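Local atomic coordinates of DyP (Bjerkandera adusta, PDB entry 3MM3), a protein that binds heme b and probably acts as a peroxidase of the dye-decolorizing family, here captured as a variant with cyanide bound at the heme. Residues 22-27 against 328-333. The protein carries 1 engineered substitution. Sequence-based numbering, arbitrary orientation.
Sequences QKERFV and MRSSIP. With HEM (protoporphyrin IX containing Fe), chain B; CYN (cyanide ion), chain C.
Ile332 drives both of its branches against strand 23-31, and the apolar contact rests on it. With CG1 anti to the backbone N (chi1 -166°) and the chain extended, CD1 reaches 3.8 Å from CB of Glu24 and lies against the backbone at Gln22 and Lys23. Its other branch, CG2, meets the ring of Phe26 at the edge, 4.3 Å from CE2.

No hydrogen bond links the two segments. The carboxylate of buried Glu24 lies beside aliphatic carbon, OE1 being 3.6 Å from Ile332 CG2, while OE2 stays 4.3 Å from Ser330 OG, which bonds instead to Asp14. The carbonyl oxygen of Ser330, 4.0 Å from Glu24 OE1, is buried here without a polar partner.

On the heme side, the guanidinium of Arg329 lays one face over HEM C3D. A bend at chi3 (-58°) turns the group to lie over the porphyrin, where NH1 donates to CYN N at 3.0 Å and NH2 to the propionate oxygen O2A at 2.8 Å. Asn171, the engineered residue, also bonds the cyanide and accepts from NH1. A leucine in place of Arg329 would probably leave the cyanide nitrogen without its charged donor, though still bonded to Asn171, and deprive O2A of the bond from NH2.

The contact joins the two antiparallel sheets of the ferredoxin-like halves typical of DyP peroxidases. Strand 23-31 runs between 119-125 and 146-155, whereas 328-334 edges its sheet beside 353-360, whose Leu355 and Val357 also pack on Phe26; helix 128-142 covers Lys23 and Arg25.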
loop_
_atom_site.group_PDB
_atom_site.type_symbol
_atom_site.label_atom_id
_atom_site.label_comp_id
_atom_site.label_asym_id
_atom_site.label_seq_id
_atom_site.Cartn_x
_atom_site.Cartn_y
_atom_site.Cartn_z
ATOM N N GLN A 22 -7.090 -11.098 -8.678
ATOM C CA GLN A 22 -6.615 -12.157 -7.790
ATOM C C GLN A 22 -5.120 -12.413 -7.906
ATOM O O GLN A 22 -4.498 -12.918 -6.974
ATOM C CB GLN A 22 -7.389 -13.453 -8.036
ATOM C CG GLN A 22 -8.846 -13.381 -7.596
ATOM C CD GLN A 22 -9.005 -13.605 -6.110
ATOM O OE1 GLN A 22 -8.800 -14.713 -5.611
ATOM N NE2 GLN A 22 -9.371 -12.556 -5.393
ATOM N N LYS A 23 -4.547 -12.084 -9.061
ATOM C CA LYS A 23 -3.113 -12.237 -9.276
ATOM C C LYS A 23 -2.581 -10.934 -9.834
ATOM O O LYS A 23 -3.251 -10.263 -10.632
ATOM C CB LYS A 23 -2.805 -13.380 -10.256
ATOM C CG LYS A 23 -3.592 -14.673 -10.024
ATOM C CD LYS A 23 -3.049 -15.456 -8.841
ATOM C CE LYS A 23 -3.668 -16.841 -8.778
ATOM N NZ LYS A 23 -3.242 -17.562 -7.546
ATOM N N GLU A 24 -1.378 -10.568 -9.430
ATOM C CA GLU A 24 -0.748 -9.373 -9.971
ATOM C C GLU A 24 0.731 -9.619 -10.148
ATOM O O GLU A 24 1.345 -10.319 -9.341
ATOM C CB GLU A 24 -0.961 -8.173 -9.057
ATOM C CG GLU A 24 -2.329 -7.536 -9.093
ATOM C CD GLU A 24 -2.382 -6.283 -8.231
ATOM O OE1 GLU A 24 -1.327 -5.880 -7.689
ATOM O OE2 GLU A 24 -3.476 -5.700 -8.096
ATOM N N ARG A 25 1.299 -9.057 -11.208
ATOM C CA ARG A 25 2.727 -9.154 -11.444
ATOM C C ARG A 25 3.298 -7.774 -11.719
ATOM O O ARG A 25 2.710 -6.975 -12.457
ATOM C CB ARG A 25 3.026 -10.072 -12.626
ATOM C CG ARG A 25 4.518 -10.313 -12.883
ATOM C CD ARG A 25 4.728 -11.398 -13.913
ATOM N NE ARG A 25 4.297 -12.690 -13.398
ATOM C CZ ARG A 25 4.173 -13.786 -14.138
ATOM N NH1 ARG A 25 4.429 -13.742 -15.444
ATOM N NH2 ARG A 25 3.786 -14.921 -13.568
ATOM N N PHE A 26 4.447 -7.510 -11.109
ATOM C CA PHE A 26 5.192 -6.283 -11.323
ATOM C C PHE A 26 6.426 -6.649 -12.127
ATOM O O PHE A 26 7.318 -7.339 -11.625
ATOM C CB PHE A 26 5.594 -5.667 -9.977
ATOM C CG PHE A 26 4.428 -5.275 -9.111
ATOM C CD1 PHE A 26 4.014 -3.950 -9.042
ATOM C CD2 PHE A 26 3.736 -6.233 -8.373
ATOM C CE1 PHE A 26 2.940 -3.586 -8.239
ATOM C CE2 PHE A 26 2.657 -5.879 -7.573
ATOM C CZ PHE A 26 2.259 -4.559 -7.511
ATOM N N VAL A 27 6.456 -6.222 -13.385
ATOM C CA VAL A 27 7.560 -6.536 -14.281
ATOM C C VAL A 27 8.446 -5.298 -14.330
ATOM O O VAL A 27 8.072 -4.280 -14.942
ATOM C CB VAL A 27 7.070 -6.900 -15.708
ATOM C CG1 VAL A 27 8.252 -7.239 -16.607
ATOM C CG2 VAL A 27 6.043 -8.042 -15.679
ATOM N N MET A 328 -4.077 6.407 -2.028
ATOM C CA MET A 328 -4.737 5.188 -2.503
ATOM C C MET A 328 -3.792 4.011 -2.356
ATOM O O MET A 328 -2.601 4.138 -2.643
ATOM C CB MET A 328 -5.122 5.315 -3.974
ATOM C CG MET A 328 -6.175 6.366 -4.260
ATOM S SD MET A 328 -7.808 5.929 -3.632
ATOM C CE MET A 328 -8.813 7.116 -4.523
ATOM N N ARG A 329 -4.310 2.862 -1.931
ATOM C CA ARG A 329 -3.472 1.661 -1.802
ATOM C C ARG A 329 -3.950 0.547 -2.712
ATOM O O ARG A 329 -5.156 0.328 -2.841
ATOM C CB ARG A 329 -3.447 1.164 -0.358
ATOM C CG ARG A 329 -2.717 2.093 0.583
ATOM C CD ARG A 329 -2.882 1.694 2.054
ATOM N NE ARG A 329 -4.306 1.675 2.396
ATOM C CZ ARG A 329 -4.990 0.626 2.849
ATOM N NH1 ARG A 329 -4.391 -0.533 3.129
ATOM N NH2 ARG A 329 -6.291 0.760 3.077
ATOM N N SER A 330 -3.012 -0.179 -3.321
ATOM C CA SER A 330 -3.400 -1.302 -4.190
ATOM C C SER A 330 -2.434 -2.476 -4.038
ATOM O O SER A 330 -1.817 -2.917 -5.009
ATOM C CB SER A 330 -3.531 -0.853 -5.662
ATOM O OG SER A 330 -4.236 -1.817 -6.451
ATOM N N SER A 331 -2.325 -2.981 -2.812
ATOM C CA SER A 331 -1.356 -4.036 -2.492
ATOM C C SER A 331 -1.869 -5.453 -2.733
ATOM O O SER A 331 -3.069 -5.682 -2.874
ATOM C CB SER A 331 -0.889 -3.882 -1.052
ATOM O OG SER A 331 -0.456 -2.549 -0.822
ATOM N N ILE A 332 -0.948 -6.409 -2.781
ATOM C CA ILE A 332 -1.309 -7.810 -2.932
ATOM C C ILE A 332 -0.291 -8.683 -2.190
ATOM O O ILE A 332 0.916 -8.427 -2.257
ATOM C CB ILE A 332 -1.423 -8.210 -4.428
ATOM C CG1 ILE A 332 -2.139 -9.564 -4.580
ATOM C CG2 ILE A 332 -0.059 -8.134 -5.131
ATOM C CD1 ILE A 332 -2.532 -9.902 -6.009
ATOM N N PRO A 333 -0.765 -9.721 -1.475
ATOM C CA PRO A 333 0.147 -10.659 -0.834
ATOM C C PRO A 333 0.957 -11.432 -1.865
ATOM O O PRO A 333 0.537 -11.534 -3.022
ATOM C CB PRO A 333 -0.798 -11.612 -0.084
ATOM C CG PRO A 333 -2.032 -10.814 0.141
ATOM C CD PRO A 333 -2.170 -10.007 -1.120
HETATM C CHA HEM B . -4.507 -0.294 6.526
HETATM C CHB HEM B . -1.757 -4.251 6.788
HETATM C CHC HEM B . 2.090 -1.669 5.424
HETATM C CHD HEM B . -0.603 2.321 5.261
HETATM C C1A HEM B . -4.097 -1.578 6.747
HETATM C C2A HEM B . -4.933 -2.658 7.210
HETATM C C3A HEM B . -4.169 -3.749 7.293
HETATM C C4A HEM B . -2.839 -3.401 6.863
HETATM C CMA HEM B . -4.594 -5.157 7.742
HETATM C CAA HEM B . -6.429 -2.520 7.577
HETATM C CBA HEM B . -7.356 -2.476 6.358
HETATM C CGA HEM B . -7.792 -1.070 6.008
HETATM O O1A HEM B . -8.059 -0.277 6.934
HETATM O O2A HEM B . -7.912 -0.748 4.821
HETATM C C1B HEM B . -0.477 -3.909 6.433
HETATM C C2B HEM B . 0.637 -4.820 6.298
HETATM C C3B HEM B . 1.699 -4.107 5.912
HETATM C C4B HEM B . 1.276 -2.722 5.779
HETATM C CMB HEM B . 0.562 -6.332 6.586
HETATM C CAB HEM B . 3.130 -4.602 5.627
HETATM C CBB HEM B . 3.402 -5.852 5.236
HETATM C C1C HEM B . 1.710 -0.354 5.320
HETATM C C2C HEM B . 2.599 0.760 5.060
HETATM C C3C HEM B . 1.842 1.878 5.028
HETATM C C4C HEM B . 0.475 1.483 5.264
HETATM C CMC HEM B . 4.122 0.615 4.836
HETATM C CAC HEM B . 2.276 3.337 4.777
HETATM C CBC HEM B . 3.447 3.798 5.213
HETATM C C1D HEM B . -1.898 1.958 5.504
HETATM C C2D HEM B . -3.013 2.856 5.404
HETATM C C3D HEM B . -4.212 2.056 5.804
HETATM C C4D HEM B . -3.714 0.745 6.113
HETATM C CMD HEM B . -3.029 4.332 4.967
HETATM C CAD HEM B . -5.646 2.578 5.867
HETATM C CBD HEM B . -5.787 3.360 7.171
HETATM C CGD HEM B . -7.128 4.048 7.266
HETATM O O1D HEM B . -7.795 3.911 8.324
HETATM O O2D HEM B . -7.541 4.742 6.308
HETATM N NA HEM B . -2.832 -2.070 6.530
HETATM N NB HEM B . -0.065 -2.622 6.106
HETATM N NC HEM B . 0.427 0.120 5.465
HETATM N ND HEM B . -2.340 0.698 5.913
HETATM FE FE HEM B . -1.181 -0.968 6.028
HETATM C C CYN C . -1.487 -1.460 4.061
HETATM N N CYN C . -1.654 -1.831 2.987
#